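Hypothetical protein Atu3615 (PDB 1ZNP) is of unknown function but belongs to the cupin superfamily (DUF985), whose members are built round a beta barrel. Local coordinates at residues Glu17-Pro20 with Phe24-Gln27; Asp31-Gly34 with Gly38-Thr41; Ile43-Glu48 with Glu63-Tyr68; Asn106-Ala111 with Val134-Gly139. All coordinates share one frame; numbering follows the deposited sequence.

Contact 1 of 4, residues Glu17-Pro20 with Phe24-Gln27; sequences EPHP and FYHQ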
# COMPACT_ATOMS: atom_id res chain seq x y z
N GLU A 17 -3.85 -26.80 7.79
CA GLU A 17 -2.63 -27.42 8.28
C GLU A 17 -1.55 -26.34 8.26
O GLU A 17 -1.60 -25.42 7.44
CB GLU A 17 -2.22 -28.58 7.36
CG GLU A 17 -3.29 -29.66 7.21
CD GLU A 17 -3.31 -30.65 8.36
OE1 GLU A 17 -3.09 -30.23 9.53
OE2 GLU A 17 -3.55 -31.85 8.10
N PRO A 18 -0.57 -26.43 9.17
CA PRO A 18 0.49 -25.42 9.21
C PRO A 18 1.21 -25.25 7.88
O PRO A 18 1.58 -26.23 7.23
CB PRO A 18 1.42 -25.92 10.32
CG PRO A 18 1.20 -27.41 10.30
CD PRO A 18 -0.29 -27.51 10.13
N HIS A 19 1.39 -24.01 7.47
CA HIS A 19 2.05 -23.72 6.21
C HIS A 19 3.54 -23.51 6.45
O HIS A 19 3.94 -23.06 7.51
CB HIS A 19 1.42 -22.48 5.57
CG HIS A 19 1.89 -22.21 4.18
ND1 HIS A 19 3.13 -21.67 3.90
CD2 HIS A 19 1.31 -22.46 2.98
CE1 HIS A 19 3.29 -21.61 2.59
NE2 HIS A 19 2.20 -22.08 2.01
N PRO A 20 4.37 -23.86 5.46
CA PRO A 20 5.82 -23.68 5.66
C PRO A 20 6.25 -22.27 6.03
O PRO A 20 7.28 -22.10 6.68
CB PRO A 20 6.40 -24.13 4.33
CG PRO A 20 5.44 -25.19 3.90
CD PRO A 20 4.10 -24.58 4.20
N PHE A 24 -1.67 -21.36 8.99
CA PHE A 24 -2.30 -22.61 8.60
C PHE A 24 -2.96 -22.41 7.24
O PHE A 24 -3.40 -21.31 6.91
CB PHE A 24 -3.34 -23.02 9.66
CG PHE A 24 -2.78 -23.09 11.04
CD1 PHE A 24 -2.55 -21.93 11.76
CD2 PHE A 24 -2.42 -24.31 11.59
CE1 PHE A 24 -1.96 -21.98 13.02
CE2 PHE A 24 -1.83 -24.38 12.85
CZ PHE A 24 -1.59 -23.21 13.57
N TYR A 25 -3.04 -23.47 6.45
CA TYR A 25 -3.63 -23.33 5.13
C TYR A 25 -4.19 -24.64 4.59
O TYR A 25 -4.01 -25.70 5.18
CB TYR A 25 -2.57 -22.79 4.16
CG TYR A 25 -1.76 -23.88 3.48
CD1 TYR A 25 -1.88 -24.09 2.11
CD2 TYR A 25 -0.91 -24.72 4.21
CE1 TYR A 25 -1.17 -25.10 1.47
CE2 TYR A 25 -0.18 -25.74 3.57
CZ TYR A 25 -0.33 -25.92 2.20
OH TYR A 25 0.36 -26.91 1.54
N HIS A 26 -4.87 -24.54 3.46
CA HIS A 26 -5.44 -25.70 2.80
C HIS A 26 -5.64 -25.30 1.35
O HIS A 26 -6.24 -24.27 1.07
CB HIS A 26 -6.78 -26.10 3.42
CG HIS A 26 -7.52 -27.14 2.63
ND1 HIS A 26 -7.13 -28.46 2.59
CD2 HIS A 26 -8.59 -27.03 1.81
CE1 HIS A 26 -7.93 -29.12 1.77
NE2 HIS A 26 -8.82 -28.28 1.28
N GLN A 27 -5.13 -26.11 0.43
CA GLN A 27 -5.29 -25.82 -0.98
C GLN A 27 -6.71 -26.24 -1.32
O GLN A 27 -7.13 -27.36 -1.00
CB GLN A 27 -4.28 -26.59 -1.83
CG GLN A 27 -4.36 -26.30 -3.32
CD GLN A 27 -3.28 -27.01 -4.12
OE1 GLN A 27 -2.09 -26.75 -3.96
NE2 GLN A 27 -3.70 -27.93 -4.98
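His19 turns the edge of its imidazole into the face of the Tyr25 ring, a T-shaped (edge-to-face) pair with the planes 73° apart. Its carbon leads: His19 CD2 sits over the centre of the Tyr25 ring, 3.3 Å above its plane, so a ring C-H rather than a nitrogen meets the pi cloud. Tyr25 can offer that face because its CG stands between the backbone N and the carbonyl carbon (chi1 89°), which raises the ring off the strand. On the His19 side, CG is trans to the backbone N (chi1 -172°), and the imidazole reaches back across the turn. Its ND1 is hydrogen-bonded to Glu21 N, which helps set the ring's rotation, while Pro20 CD lies over one imidazole face, toward its rim.

Pro18 and Phe24 form a non-hydrogen-bonded antiparallel pair whose side chains diverge. Proline suits this place, since the pairing asks for no N-H there, and its CD still comes 4.1 Å from Phe24 CD2. The neighbouring pair, Glu17 with Tyr25, is hydrogen-bonded in both directions: Glu17 N gives to Tyr25 O at 2.8 Å, and Tyr25 N to Glu17 O at 2.6 Å. Glu17 O is also approached by Phe24 CA at 3.1 Å, a CA-H...O contact.

These residues make the small beta hairpin at the end of the main sheet, where 17-18 is an outermost strand. The ladder bonds satisfy backbone groups and His19 ND1 bonds into the turn, while the C-H...pi and proline contacts probably add dispersion.

Contact 2 of 4, residues Asp31-Gly34 with Gly38-Thr41; sequences DKAG and GHST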
# COMPACT_ATOMS: atom_id res chain seq x y z
N ASP A 31 -6.40 -25.82 -11.10
CA ASP A 31 -7.06 -25.98 -12.39
C ASP A 31 -6.50 -27.18 -13.15
O ASP A 31 -5.29 -27.36 -13.21
CB ASP A 31 -6.87 -24.70 -13.20
CG ASP A 31 -7.88 -24.54 -14.31
OD1 ASP A 31 -8.19 -23.38 -14.65
OD2 ASP A 31 -8.37 -25.57 -14.84
N LYS A 32 -7.37 -27.99 -13.73
CA LYS A 32 -6.90 -29.15 -14.48
C LYS A 32 -6.36 -28.67 -15.82
O LYS A 32 -5.58 -29.36 -16.47
CB LYS A 32 -8.04 -30.15 -14.73
CG LYS A 32 -8.81 -30.56 -13.49
CD LYS A 32 -7.91 -30.97 -12.32
CE LYS A 32 -8.77 -31.36 -11.11
NZ LYS A 32 -8.02 -31.35 -9.82
N ALA A 33 -6.78 -27.47 -16.20
CA ALA A 33 -6.36 -26.82 -17.44
C ALA A 33 -5.09 -26.01 -17.22
O ALA A 33 -4.90 -25.44 -16.15
CB ALA A 33 -7.48 -25.89 -17.95
N GLY A 34 -4.24 -25.96 -18.23
CA GLY A 34 -3.02 -25.18 -18.12
C GLY A 34 -1.82 -25.91 -17.55
O GLY A 34 -1.12 -25.37 -16.68
N GLY A 38 -1.49 -25.97 -13.58
CA GLY A 38 -2.83 -25.46 -13.73
C GLY A 38 -2.80 -23.96 -14.03
O GLY A 38 -1.87 -23.27 -13.63
N HIS A 39 -3.80 -23.47 -14.76
CA HIS A 39 -3.84 -22.05 -15.05
C HIS A 39 -3.76 -21.28 -13.74
O HIS A 39 -3.27 -20.16 -13.71
CB HIS A 39 -5.13 -21.65 -15.80
CG HIS A 39 -5.15 -22.07 -17.23
ND1 HIS A 39 -4.08 -21.88 -18.08
CD2 HIS A 39 -6.12 -22.64 -17.98
CE1 HIS A 39 -4.39 -22.31 -19.29
NE2 HIS A 39 -5.63 -22.77 -19.26
N SER A 40 -4.23 -21.87 -12.64
CA SER A 40 -4.14 -21.20 -11.35
C SER A 40 -4.44 -22.11 -10.17
O SER A 40 -4.82 -23.26 -10.36
CB SER A 40 -5.11 -20.02 -11.31
OG SER A 40 -6.45 -20.48 -11.13
N THR A 41 -4.24 -21.60 -8.96
CA THR A 41 -4.55 -22.33 -7.74
C THR A 41 -5.17 -21.34 -6.76
O THR A 41 -5.04 -20.12 -6.92
CB THR A 41 -3.31 -22.95 -7.03
OG1 THR A 41 -2.42 -21.92 -6.61
CG2 THR A 41 -2.58 -23.94 -7.95
O HOH W 1 -8.02 -21.25 -13.08
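The imidazole of His39 lies flat against the backbone of Ala33 and Gly34. On one face sit Ala33 O and Gly34 CA, each 3.4 Å above the ring plane and displaced toward its rim; the glycine carbon makes a CH-pi contact 17° off the ring normal. At the ring edge, near its plane, comes Asp31 OD1, and the carboxylate stands almost upright to the imidazole, with the two planes 84° apart. Ala33 CB touches the same ring at CD2 of His39.

This is the irregular end of the hairpin that connects strands 24-30 and 41-48, and it opens with an Asx turn. Asp31 OD2 accepts from Ala33 N at 2.8 Å, the N-H arriving from above the carboxylate plane. Aspartate fits here because its short chain, with CG trans to the backbone N (chi1 -159°), can curl over the next two residues while Asp31 OD1 lies beside His39 CB, 3.7 Å away, and takes a water's hydrogen.

Backbone bonds then join the two arms. Asp31 N gives to Ser40 O, and His39 N to Ala33 O at 2.7 Å. Gly38 N reaches Gly34 O only weakly. Both glycines have positive phi, and having no side chain lets Gly34 lie close under the imidazole and Gly38 CA approach Asp31 O to 3.2 Å. Serine suits the far arm because its hydroxyl joins the polar side of the loop through solvent: that water donates to Asp31 OD1 at 2.7 Å and lies 2.6 Å from Ser40 OG.

Contact 3 of 4, residues Ile43-Glu48 with Glu63-Tyr68; sequences IYYLLE and EVWHYY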
# COMPACT_ATOMS: atom_id res chain seq x y z
N ILE A 43 -6.31 -20.99 -2.32
CA ILE A 43 -5.97 -21.51 -1.00
C ILE A 43 -6.69 -20.74 0.11
O ILE A 43 -7.06 -19.60 -0.07
CB ILE A 43 -4.43 -21.36 -0.82
CG1 ILE A 43 -3.76 -22.72 -0.93
CG2 ILE A 43 -4.09 -20.60 0.45
CD1 ILE A 43 -3.16 -22.99 -2.31
N TYR A 44 -6.92 -21.41 1.24
CA TYR A 44 -7.51 -20.78 2.42
C TYR A 44 -6.24 -20.60 3.26
O TYR A 44 -5.42 -21.51 3.33
CB TYR A 44 -8.48 -21.73 3.13
CG TYR A 44 -9.92 -21.65 2.66
CD1 TYR A 44 -10.72 -22.79 2.60
CD2 TYR A 44 -10.47 -20.44 2.23
CE1 TYR A 44 -12.02 -22.73 2.10
CE2 TYR A 44 -11.76 -20.37 1.74
CZ TYR A 44 -12.53 -21.52 1.67
OH TYR A 44 -13.81 -21.44 1.17
N TYR A 45 -6.07 -19.43 3.87
CA TYR A 45 -4.89 -19.16 4.68
C TYR A 45 -5.27 -18.37 5.93
O TYR A 45 -6.11 -17.47 5.88
CB TYR A 45 -3.87 -18.37 3.84
CG TYR A 45 -2.54 -18.14 4.52
CD1 TYR A 45 -1.68 -19.20 4.81
CD2 TYR A 45 -2.12 -16.85 4.84
CE1 TYR A 45 -0.43 -18.98 5.41
CE2 TYR A 45 -0.88 -16.62 5.43
CZ TYR A 45 -0.04 -17.69 5.71
OH TYR A 45 1.19 -17.45 6.27
N LEU A 46 -4.64 -18.70 7.06
CA LEU A 46 -4.97 -18.03 8.31
C LEU A 46 -3.79 -17.71 9.22
O LEU A 46 -2.89 -18.52 9.42
CB LEU A 46 -5.99 -18.88 9.09
CG LEU A 46 -6.41 -18.35 10.47
CD1 LEU A 46 -7.84 -18.73 10.77
CD2 LEU A 46 -5.50 -18.92 11.53
N LEU A 47 -3.82 -16.51 9.79
CA LEU A 47 -2.79 -16.09 10.72
C LEU A 47 -3.51 -15.72 12.02
O LEU A 47 -4.68 -15.37 11.99
CB LEU A 47 -2.04 -14.86 10.18
CG LEU A 47 -1.31 -15.01 8.84
CD1 LEU A 47 -0.80 -13.65 8.42
CD2 LEU A 47 -0.16 -15.99 8.95
N GLU A 48 -2.82 -15.83 13.15
CA GLU A 48 -3.42 -15.50 14.44
C GLU A 48 -2.47 -14.54 15.09
O GLU A 48 -1.37 -14.33 14.60
CB GLU A 48 -3.55 -16.72 15.34
CG GLU A 48 -3.70 -18.05 14.63
CD GLU A 48 -3.78 -19.21 15.61
OE1 GLU A 48 -3.67 -20.37 15.16
OE2 GLU A 48 -3.95 -18.96 16.82
N GLU A 63 0.54 -13.50 -7.02
CA GLU A 63 -0.35 -13.98 -5.99
C GLU A 63 -1.27 -12.85 -5.54
O GLU A 63 -0.82 -11.74 -5.29
CB GLU A 63 0.46 -14.51 -4.80
CG GLU A 63 -0.40 -14.96 -3.64
CD GLU A 63 0.32 -15.92 -2.72
OE1 GLU A 63 1.52 -15.70 -2.44
OE2 GLU A 63 -0.32 -16.91 -2.28
N VAL A 64 -2.56 -13.13 -5.46
CA VAL A 64 -3.50 -12.12 -5.03
C VAL A 64 -4.11 -12.54 -3.69
O VAL A 64 -4.62 -13.66 -3.54
CB VAL A 64 -4.63 -11.93 -6.04
CG1 VAL A 64 -5.62 -10.89 -5.52
CG2 VAL A 64 -4.04 -11.52 -7.40
N TRP A 65 -4.06 -11.62 -2.73
CA TRP A 65 -4.62 -11.87 -1.40
C TRP A 65 -6.05 -11.37 -1.31
O TRP A 65 -6.39 -10.32 -1.86
CB TRP A 65 -3.76 -11.19 -0.33
CG TRP A 65 -2.44 -11.88 -0.05
CD1 TRP A 65 -1.43 -12.12 -0.93
CD2 TRP A 65 -1.99 -12.38 1.22
NE1 TRP A 65 -0.38 -12.73 -0.29
CE2 TRP A 65 -0.69 -12.90 1.03
CE3 TRP A 65 -2.56 -12.43 2.50
CZ2 TRP A 65 0.05 -13.46 2.07
CZ3 TRP A 65 -1.82 -12.99 3.54
CH2 TRP A 65 -0.53 -13.50 3.31
N HIS A 66 -6.90 -12.13 -0.62
CA HIS A 66 -8.31 -11.77 -0.47
C HIS A 66 -8.72 -11.89 1.00
O HIS A 66 -8.51 -12.94 1.62
CB HIS A 66 -9.20 -12.70 -1.31
CG HIS A 66 -8.78 -12.82 -2.74
ND1 HIS A 66 -7.73 -13.64 -3.14
CD2 HIS A 66 -9.25 -12.25 -3.87
CE1 HIS A 66 -7.59 -13.56 -4.45
NE2 HIS A 66 -8.50 -12.73 -4.91
N TYR A 67 -9.30 -10.83 1.55
CA TYR A 67 -9.73 -10.83 2.93
C TYR A 67 -11.09 -11.50 3.07
O TYR A 67 -11.99 -11.22 2.29
CB TYR A 67 -9.83 -9.39 3.46
CG TYR A 67 -10.63 -9.29 4.73
CD1 TYR A 67 -12.02 -9.16 4.69
CD2 TYR A 67 -10.01 -9.38 5.97
CE1 TYR A 67 -12.78 -9.14 5.87
CE2 TYR A 67 -10.74 -9.36 7.15
CZ TYR A 67 -12.13 -9.24 7.10
OH TYR A 67 -12.85 -9.26 8.27
N TYR A 68 -11.25 -12.39 4.06
CA TYR A 68 -12.55 -13.05 4.23
C TYR A 68 -13.18 -12.76 5.58
O TYR A 68 -14.37 -12.45 5.66
CB TYR A 68 -12.45 -14.58 4.07
CG TYR A 68 -12.07 -15.08 2.68
CD1 TYR A 68 -12.52 -14.44 1.53
CD2 TYR A 68 -11.27 -16.21 2.53
CE1 TYR A 68 -12.17 -14.91 0.25
CE2 TYR A 68 -10.92 -16.69 1.27
CZ TYR A 68 -11.36 -16.04 0.14
OH TYR A 68 -10.98 -16.50 -1.11
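Tyr45 and Trp65 meet through ring carbons in the interior: Tyr45 CE2 lies 3.8 Å from Trp65 CH2, and the two rings, centroids 5.7 Å apart, stand nearly perpendicular in an oblique meeting. Tyr45 reaches the tryptophan because its CG extends trans to the backbone N (chi1 -175°), carrying the ring over strand 117-124, against Val120. Nearer the surface Tyr44 and Tyr68 cross at about a right angle: Tyr68 CE2 comes to the edge of the Tyr44 ring, in its plane, 3.8 Å from Tyr44 CE2.

Hydrogen bonding runs past the contact to other parts of the chain. Tyr45 OH is bonded to Gly22 O, and Trp65 NE1 to Gln109 OE1. Strand 117-124 lies between the two strands in what is, by family, probably a cupin-type beta sheet, which explains CA atoms no nearer than 9.4 Å, the distance from Tyr44 CA to Tyr68 CA.

Large rings suit these places because long side chains are needed to meet over an intervening strand. Tyr45 and Trp65 pack on one face, Tyr44 and Tyr68 on the other. The polar cost of burying the first pair is probably offset, since Tyr45 OH and Trp65 NE1 each have a partner.

Contact 4 of 4, residues Asn106-Ala111 with Val134-Gly139; sequences NCWQSA and VMAEPG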
# COMPACT_ATOMS: atom_id res chain seq x y z
N ASN A 106 7.59 -12.85 -8.15
CA ASN A 106 8.94 -12.82 -7.62
C ASN A 106 9.20 -11.67 -6.65
O ASN A 106 10.34 -11.31 -6.40
CB ASN A 106 9.97 -12.75 -8.74
CG ASN A 106 11.37 -13.13 -8.27
OD1 ASN A 106 12.37 -12.65 -8.80
ND2 ASN A 106 11.44 -14.00 -7.27
N CYS A 107 8.13 -11.09 -6.10
CA CYS A 107 8.29 -10.00 -5.14
C CYS A 107 8.23 -10.55 -3.72
O CYS A 107 7.36 -11.35 -3.39
CB CYS A 107 7.17 -8.98 -5.33
SG CYS A 107 7.07 -7.76 -4.01
N TRP A 108 9.15 -10.11 -2.87
CA TRP A 108 9.17 -10.57 -1.49
C TRP A 108 7.88 -10.16 -0.77
O TRP A 108 7.35 -9.06 -1.00
CB TRP A 108 10.37 -10.00 -0.74
CG TRP A 108 11.69 -10.62 -1.10
CD1 TRP A 108 12.67 -10.07 -1.88
CD2 TRP A 108 12.17 -11.91 -0.72
NE1 TRP A 108 13.73 -10.94 -2.00
CE2 TRP A 108 13.44 -12.08 -1.30
CE3 TRP A 108 11.64 -12.94 0.07
CZ2 TRP A 108 14.20 -13.24 -1.12
CZ3 TRP A 108 12.39 -14.10 0.24
CH2 TRP A 108 13.66 -14.24 -0.35
N GLN A 109 7.38 -11.04 0.10
CA GLN A 109 6.15 -10.76 0.83
C GLN A 109 6.08 -11.38 2.22
O GLN A 109 6.57 -12.48 2.44
CB GLN A 109 4.94 -11.22 0.02
CG GLN A 109 4.93 -12.70 -0.27
CD GLN A 109 3.66 -13.14 -0.98
OE1 GLN A 109 2.55 -12.90 -0.50
NE2 GLN A 109 3.82 -13.79 -2.13
N SER A 110 5.47 -10.66 3.16
CA SER A 110 5.30 -11.14 4.53
C SER A 110 4.06 -10.46 5.07
O SER A 110 3.66 -9.41 4.59
CB SER A 110 6.51 -10.79 5.40
OG SER A 110 6.71 -9.39 5.47
N ALA A 111 3.43 -11.07 6.08
CA ALA A 111 2.23 -10.50 6.63
C ALA A 111 2.01 -10.89 8.08
O ALA A 111 2.67 -11.77 8.61
CB ALA A 111 1.03 -10.93 5.79
N VAL A 134 10.32 -19.75 -2.29
CA VAL A 134 11.59 -19.48 -1.64
C VAL A 134 11.39 -18.54 -0.47
O VAL A 134 10.68 -17.54 -0.57
CB VAL A 134 12.59 -18.81 -2.58
CG1 VAL A 134 13.92 -18.64 -1.85
CG2 VAL A 134 12.76 -19.63 -3.83
N MSE A 135 12.02 -18.87 0.65
CA MSE A 135 11.92 -18.04 1.84
C MSE A 135 13.23 -17.35 2.13
O MSE A 135 14.28 -17.78 1.65
CB MSE A 135 11.52 -18.89 3.04
CG MSE A 135 10.14 -19.45 2.92
SE MSE A 135 9.74 -20.58 4.40
CE MSE A 135 9.51 -19.19 5.75
N ALA A 136 13.16 -16.28 2.90
CA ALA A 136 14.36 -15.56 3.29
C ALA A 136 14.89 -16.23 4.55
O ALA A 136 14.14 -16.92 5.24
CB ALA A 136 14.04 -14.10 3.56
N GLU A 137 16.16 -16.04 4.84
CA GLU A 137 16.73 -16.62 6.05
C GLU A 137 16.00 -15.95 7.20
O GLU A 137 15.75 -14.75 7.15
CB GLU A 137 18.23 -16.31 6.11
CG GLU A 137 18.92 -16.41 4.75
CD GLU A 137 18.84 -17.81 4.14
OE1 GLU A 137 18.85 -17.91 2.89
OE2 GLU A 137 18.78 -18.79 4.91
N PRO A 138 15.64 -16.71 8.24
CA PRO A 138 14.93 -16.09 9.36
C PRO A 138 15.69 -14.89 9.92
O PRO A 138 16.92 -14.89 9.96
CB PRO A 138 14.82 -17.23 10.37
CG PRO A 138 16.03 -18.05 10.09
CD PRO A 138 16.04 -18.09 8.57
N GLY A 139 14.95 -13.86 10.33
CA GLY A 139 15.58 -12.67 10.86
C GLY A 139 15.81 -11.64 9.76
O GLY A 139 15.78 -10.43 10.01
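Trp108 brings the far corner of its indole, CZ3, against the backbone where strand 133-135 gives way to loop. Here the packing is close: Trp108 CZ3 lies 3.5 Å from Ala136 N and 3.7 Å from Ala136 CB. Met135 C sits at the indole edge, in its plane, 3.9 Å from Trp108 CZ3. The ring gets this far because CG of Trp108 stands trans to its carbonyl carbon (chi1 -73°), which swings the long indole out from strand 108-113. Alanine suits the receiving end, its single methyl pointing toward the ring and the small residue letting the six-membered ring come up to the main chain.

Toward Val134 the carbonyl still touches the ring and only the side chain stands off, Val134 CG1 being 4.7 Å from Trp108 CH2. Met135, a selenomethionine in the crystal, points its CB away from 106-111. Beyond Ala136 the chain runs off to the solvent side, where Glu137, Pro138 and Gly139 are exposed and make no contact with 106-111. Farther along, Trp140 returns to meet the Trp108 ring with the planes at about 40°.

Strand 56-58 lies between, backbone-bonded to Gln109 on one side and paired with 133-135 on the other. Trp108 reaches over it, touching Arg57, which explains the 8.6 Å from Trp108 CA to Met135 CA. The arrangement is thus an indole crossing the middle of three neighbouring strands in what the family suggests is a cupin-type beta fold.

How the contacts relate
Contacts 1 to 4 follow one another along the chain, each closing before the next opens. Contacts 1 and 3, with centres 11 Å apart, share the main sheet: strands 24-30 and 41-48 are neighbours, bonded through Phe24 O to Leu46 N and His26 O to Tyr44 N. Contact 2 forms the outlying end of that same hairpin, its centre about 20 Å from the centre of contact 1. Contacts 3 and 4 have centres about 16 Å apart and are tied by Gln109, which bonds to Trp65 and Glu63 across the interior. Contacts 1 and 4 touch, with Pro20 O packed against SE of selenomethionine Met135, so distant chain regions meet round what is probably one barrel.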